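Local coordinates for coat protein (Pseudomonas phage PP7, PDB 2QUD) that self-assembles as dimers into a T=3 icosahedral phage capsid, packages the RNA genome by binding its packaging signals, and represses translation of the viral replicase, at residues 25-30 with 47-52; 113-116 with 120-123. One frame throughout, in Å; residues are numbered along the deposited sequence.

Interaction 1: 25-30 with 47-52; sequences TADRQI and SLRQNG. With GOL (glycerol), chain C.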
loop_
_atom_site.group_PDB
_atom_site.type_symbol
_atom_site.label_atom_id
_atom_site.label_comp_id
_atom_site.label_asym_id
_atom_site.label_seq_id
_atom_site.Cartn_x
_atom_site.Cartn_y
_atom_site.Cartn_z
ATOM N N THR A 25 16.338 -13.055 4.499
ATOM C CA THR A 25 16.642 -14.363 3.929
ATOM C C THR A 25 16.450 -14.262 2.419
ATOM O O THR A 25 16.055 -13.214 1.901
ATOM C CB THR A 25 15.709 -15.506 4.514
ATOM O OG1 THR A 25 14.342 -15.203 4.224
ATOM C CG2 THR A 25 15.861 -15.634 6.019
ATOM N N ALA A 26 16.682 -15.370 1.721
ATOM C CA ALA A 26 16.449 -15.431 0.284
ATOM C C ALA A 26 15.014 -14.991 -0.037
ATOM O O ALA A 26 14.791 -14.262 -1.007
ATOM C CB ALA A 26 16.713 -16.843 -0.231
ATOM N N ASP A 27 14.054 -15.378 0.814
ATOM C CA ASP A 27 12.634 -15.176 0.498
ATOM C C ASP A 27 12.039 -13.867 0.992
ATOM O O ASP A 27 11.142 -13.348 0.359
ATOM C CB ASP A 27 11.797 -16.331 1.016
ATOM C CG ASP A 27 12.025 -17.626 0.242
ATOM O OD1 ASP A 27 12.413 -17.645 -0.968
ATOM O OD2 ASP A 27 11.754 -18.657 0.858
ATOM N N ARG A 28 12.479 -13.342 2.120
ATOM C CA ARG A 28 11.881 -12.104 2.597
ATOM C C ARG A 28 12.713 -11.381 3.628
ATOM O O ARG A 28 13.625 -11.971 4.238
ATOM C CB ARG A 28 10.511 -12.380 3.197
ATOM C CG ARG A 28 10.542 -13.210 4.449
ATOM C CD ARG A 28 9.172 -13.749 4.869
ATOM N NE ARG A 28 8.491 -14.500 3.814
ATOM C CZ ARG A 28 8.829 -15.734 3.425
ATOM N NH1 ARG A 28 9.856 -16.399 3.956
ATOM N NH2 ARG A 28 8.132 -16.323 2.472
ATOM N N GLN A 29 12.383 -10.112 3.851
ATOM C CA GLN A 29 12.854 -9.371 4.994
ATOM C C GLN A 29 11.706 -9.175 5.956
ATOM O O GLN A 29 10.570 -9.061 5.537
ATOM C CB GLN A 29 13.372 -7.993 4.596
ATOM C CG GLN A 29 14.524 -8.015 3.671
ATOM C CD GLN A 29 14.707 -6.689 2.992
ATOM O OE1 GLN A 29 14.129 -6.456 1.926
ATOM N NE2 GLN A 29 15.435 -5.785 3.641
ATOM N N ILE A 30 12.018 -9.097 7.250
ATOM C CA ILE A 30 11.047 -8.764 8.290
ATOM C C ILE A 30 11.660 -7.661 9.125
ATOM O O ILE A 30 12.842 -7.778 9.537
ATOM C CB ILE A 30 10.655 -9.970 9.183
ATOM C CG1 ILE A 30 10.141 -11.127 8.325
ATOM C CG2 ILE A 30 9.580 -9.551 10.174
ATOM C CD1 ILE A 30 9.707 -12.289 9.154
ATOM N N SER A 47 9.242 -8.465 0.309
ATOM C CA SER A 47 9.884 -9.368 -0.651
ATOM C C SER A 47 9.926 -8.711 -2.018
ATOM O O SER A 47 9.132 -7.835 -2.326
ATOM C CB SER A 47 9.216 -10.729 -0.743
ATOM O OG SER A 47 7.912 -10.636 -1.225
ATOM N N LEU A 48 10.877 -9.169 -2.815
ATOM C CA LEU A 48 11.091 -8.677 -4.156
ATOM C C LEU A 48 11.498 -9.904 -4.965
ATOM O O LEU A 48 12.535 -10.507 -4.672
ATOM C CB LEU A 48 12.196 -7.644 -4.155
ATOM C CG LEU A 48 12.723 -7.090 -5.483
ATOM C CD1 LEU A 48 11.586 -6.633 -6.390
ATOM C CD2 LEU A 48 13.728 -5.951 -5.162
ATOM N N ARG A 49 10.672 -10.329 -5.915
ATOM C CA ARG A 49 11.012 -11.518 -6.717
ATOM C C ARG A 49 10.655 -11.325 -8.187
ATOM O O ARG A 49 9.598 -10.757 -8.513
ATOM C CB ARG A 49 10.322 -12.771 -6.142
ATOM C CG ARG A 49 8.788 -12.719 -6.125
ATOM C CD ARG A 49 8.165 -13.868 -5.307
ATOM N NE ARG A 49 8.132 -13.624 -3.850
ATOM C CZ ARG A 49 8.807 -14.298 -2.902
ATOM N NH1 ARG A 49 9.619 -15.322 -3.183
ATOM N NH2 ARG A 49 8.662 -13.943 -1.621
ATOM N N GLN A 50 11.517 -11.839 -9.068
ATOM C CA GLN A 50 11.280 -11.782 -10.475
ATOM C C GLN A 50 10.182 -12.791 -10.715
ATOM O O GLN A 50 10.136 -13.853 -10.075
ATOM C CB GLN A 50 12.463 -12.247 -11.305
ATOM C CG GLN A 50 13.727 -11.456 -11.222
ATOM C CD GLN A 50 14.704 -11.916 -12.289
ATOM O OE1 GLN A 50 15.554 -12.781 -12.055
ATOM N NE2 GLN A 50 14.543 -11.383 -13.487
ATOM N N ASN A 51 9.348 -12.513 -11.695
ATOM C CA ASN A 51 8.466 -13.565 -12.214
ATOM C C ASN A 51 9.232 -14.686 -12.934
ATOM O O ASN A 51 10.430 -14.598 -13.213
ATOM C CB ASN A 51 7.330 -12.939 -13.052
ATOM C CG ASN A 51 7.788 -12.431 -14.416
ATOM O OD1 ASN A 51 8.989 -12.397 -14.737
ATOM N ND2 ASN A 51 6.813 -12.057 -15.249
ATOM N N GLY A 52 8.533 -15.767 -13.208
ATOM C CA GLY A 52 9.174 -16.888 -13.843
ATOM C C GLY A 52 9.816 -16.604 -15.182
ATOM O O GLY A 52 10.909 -17.113 -15.497
HETATM C C1 GOL C . 13.475 -10.810 -0.333
HETATM O O1 GOL C . 12.716 -10.940 -1.516
HETATM C C2 GOL C . 14.606 -9.786 -0.433
HETATM O O2 GOL C . 15.538 -10.204 -1.406
HETATM C C3 GOL C . 14.199 -8.337 -0.715
HETATM O O3 GOL C . 12.964 -7.987 -0.120
HETATM O O HOH W 1 12.972 -13.181 -2.837
#
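Arg28 and Ser47 bring the two backbones closest, their CA atoms 4.7 Å apart, where strand 29-32 begins beside strand 43-50. From there the chains diverge: 25-28 curls into a turn, closed by the backbone bond from Thr25 N to Arg28 O (2.9 Å), while 47-50 runs straight on. The case illustrates how solvent-derived molecules can link backbones where paired strands separate. A glycerol, probably from the crystallisation liquor, lies between the diverging backbones; its O1 accepts a nearly straight bond from Leu48 N (2.9 Å, 166°), and its O3 donates to Gln29 OE1 at 2.8 Å. A water touching the same O1 also donates to Ala26 O and Leu48 O.

Direct side-chain contact is sparse and centres on one carbonyl. Ser47 sets its CB against Asp27 O at 3.4 Å. The chain of Arg49 bends at chi3 (82°) to bring NH2 obliquely to that oxygen at 3.2 Å, a weak bond, and a doubtful one because Arg49 has two conformers.

Arg49 binds RNA, and so does Arg58 nearby on strand 56-68, which flanks 47-50. On the other flank, strand 15-24 borders 29-30, and Glu21 holds Gln29 NE2. Against the second subunit, Leu48 packs on its Leu116.

Interaction 2: 113-116 with 120-123; sequences VEDL and LVPL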
loop_
_atom_site.group_PDB
_atom_site.type_symbol
_atom_site.label_atom_id
_atom_site.label_comp_id
_atom_site.label_asym_id
_atom_site.label_seq_id
_atom_site.Cartn_x
_atom_site.Cartn_y
_atom_site.Cartn_z
ATOM N N VAL A 113 -9.375 7.722 0.784
ATOM C CA VAL A 113 -8.830 6.415 1.185
ATOM C C VAL A 113 -8.835 6.273 2.716
ATOM O O VAL A 113 -9.139 5.229 3.259
ATOM C CB VAL A 113 -7.422 6.195 0.584
ATOM C CG1 VAL A 113 -6.732 4.967 1.227
ATOM C CG2 VAL A 113 -7.529 6.028 -0.935
ATOM N N GLU A 114 -8.516 7.365 3.414
ATOM C CA GLU A 114 -8.565 7.368 4.869
ATOM C C GLU A 114 -9.972 6.971 5.347
ATOM O O GLU A 114 -10.119 6.163 6.244
ATOM C CB GLU A 114 -8.187 8.738 5.459
ATOM C CG GLU A 114 -8.058 8.706 6.986
ATOM C CD GLU A 114 -7.601 9.999 7.616
ATOM O OE1 GLU A 114 -7.196 10.925 6.890
ATOM O OE2 GLU A 114 -7.654 10.085 8.866
ATOM N N ASP A 115 -10.998 7.565 4.746
ATOM C CA ASP A 115 -12.380 7.322 5.182
ATOM C C ASP A 115 -12.844 5.906 4.809
ATOM O O ASP A 115 -13.676 5.301 5.489
ATOM C CB ASP A 115 -13.297 8.407 4.603
ATOM C CG ASP A 115 -14.464 8.761 5.512
ATOM O OD1 ASP A 115 -15.427 9.334 4.982
ATOM O OD2 ASP A 115 -14.401 8.533 6.731
ATOM N N LEU A 116 -12.301 5.382 3.724
ATOM C CA LEU A 116 -12.559 4.013 3.310
ATOM C C LEU A 116 -12.013 3.034 4.335
ATOM O O LEU A 116 -12.710 2.115 4.752
ATOM C CB LEU A 116 -11.972 3.734 1.912
ATOM C CG LEU A 116 -12.040 2.299 1.390
ATOM C CD1 LEU A 116 -13.493 1.763 1.283
ATOM C CD2 LEU A 116 -11.308 2.236 0.047
ATOM N N LEU A 120 -15.134 2.569 6.287
ATOM C CA LEU A 120 -15.682 1.730 5.230
ATOM C C LEU A 120 -16.529 2.522 4.216
ATOM O O LEU A 120 -17.403 1.957 3.568
ATOM C CB LEU A 120 -16.420 0.510 5.828
ATOM C CG LEU A 120 -15.635 -0.341 6.832
ATOM C CD1 LEU A 120 -16.493 -1.504 7.363
ATOM C CD2 LEU A 120 -14.339 -0.845 6.193
ATOM N N VAL A 121 -16.242 3.821 4.066
ATOM C CA VAL A 121 -17.002 4.665 3.148
ATOM C C VAL A 121 -16.454 4.464 1.732
ATOM O O VAL A 121 -15.258 4.662 1.495
ATOM C CB VAL A 121 -16.957 6.174 3.549
ATOM C CG1 VAL A 121 -17.646 7.057 2.491
ATOM C CG2 VAL A 121 -17.567 6.376 4.893
ATOM N N PRO A 122 -17.314 4.093 0.763
ATOM C CA PRO A 122 -16.776 3.905 -0.584
ATOM C C PRO A 122 -16.148 5.165 -1.191
ATOM O O PRO A 122 -16.532 6.283 -0.839
ATOM C CB PRO A 122 -18.005 3.479 -1.396
ATOM C CG PRO A 122 -18.974 2.983 -0.409
ATOM C CD PRO A 122 -18.767 3.819 0.801
ATOM N N LEU A 123 -15.175 4.979 -2.074
ATOM C CA LEU A 123 -14.516 6.104 -2.757
ATOM C C LEU A 123 -15.468 6.851 -3.690
ATOM O O LEU A 123 -16.478 6.318 -4.131
ATOM C CB LEU A 123 -13.321 5.634 -3.579
ATOM C CG LEU A 123 -12.171 4.931 -2.840
ATOM C CD1 LEU A 123 -11.100 4.532 -3.841
ATOM C CD2 LEU A 123 -11.600 5.813 -1.708
#
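Leu116 and Val121 meet where helix 111-119 ends and the chain turns back along its own last turns. Leu120, the first residue to leave helical geometry, takes a positive phi of 58°, and this left-handed step reverses the direction of the backbone. Val121 N can then reach six residues back to Asp115 O, in a nearly straight bond of 3.3 Å (171°) that comes from above the carbonyl plane. Leu120 N adds a weak, bent bond to Leu116 O at 2.9 Å.

The side chain of Leu116 shows how such a turn is filled. Its CB lies 3.4 Å from Val121 O, the same oxygen that receives a CA-H...O contact from Leu116 CA. CG, anti to the backbone N (chi1 174°), stays 4.0 Å from Val121 O before the two methyls part company. CD1 stays near the backbone, 3.4 Å from Val121 O, and looks on toward Pro122 CA. CD2 meets the Leu123 side chain, which crosses at about a right angle, with 4.0 Å between the CD2 atoms of the two leucines. Leu123 CD2 also lies 3.8 Å from Val113 N, one turn earlier. On another side of the helix, Val121 CG2 packs 3.7 Å from Asp115 OD1, while OD2 of that carboxylate is bonded by Asn119 and a long, weak ion pair joins OD1 to Arg125.

The chemistry is that of a helix C-terminus closed from two directions: backbone N-H groups after the helix serve late carbonyls, and apolar contact between Leu116 and Leu123, beside Val113, holds the returning chain against the helix. The Asp115 carboxylate, near the negative end of the helix dipole, is probably eased by its Asn119 and Arg125 partners.

How the interactions relate
Within one chain the two contacts lie on opposite sides of its centre, about 31 Å apart between centres, and share no element. Interaction 1 is a surface contact at the open end of a hairpin, largely polar and bridged by glycerol and water, holding RNA-binding Arg49, with Arg58 close by. Interaction 2 is partly buried, away from the RNA-binding residues, and combines helix-end backbone bonds with leucine and valine packing. Within one chain their nearest atoms are about 21 Å apart, whereas in the dimer the open end of the hairpin comes against the helix end of the second subunit: Gln29 of 25-30 bonds through NE2 to Leu123 O of that subunit.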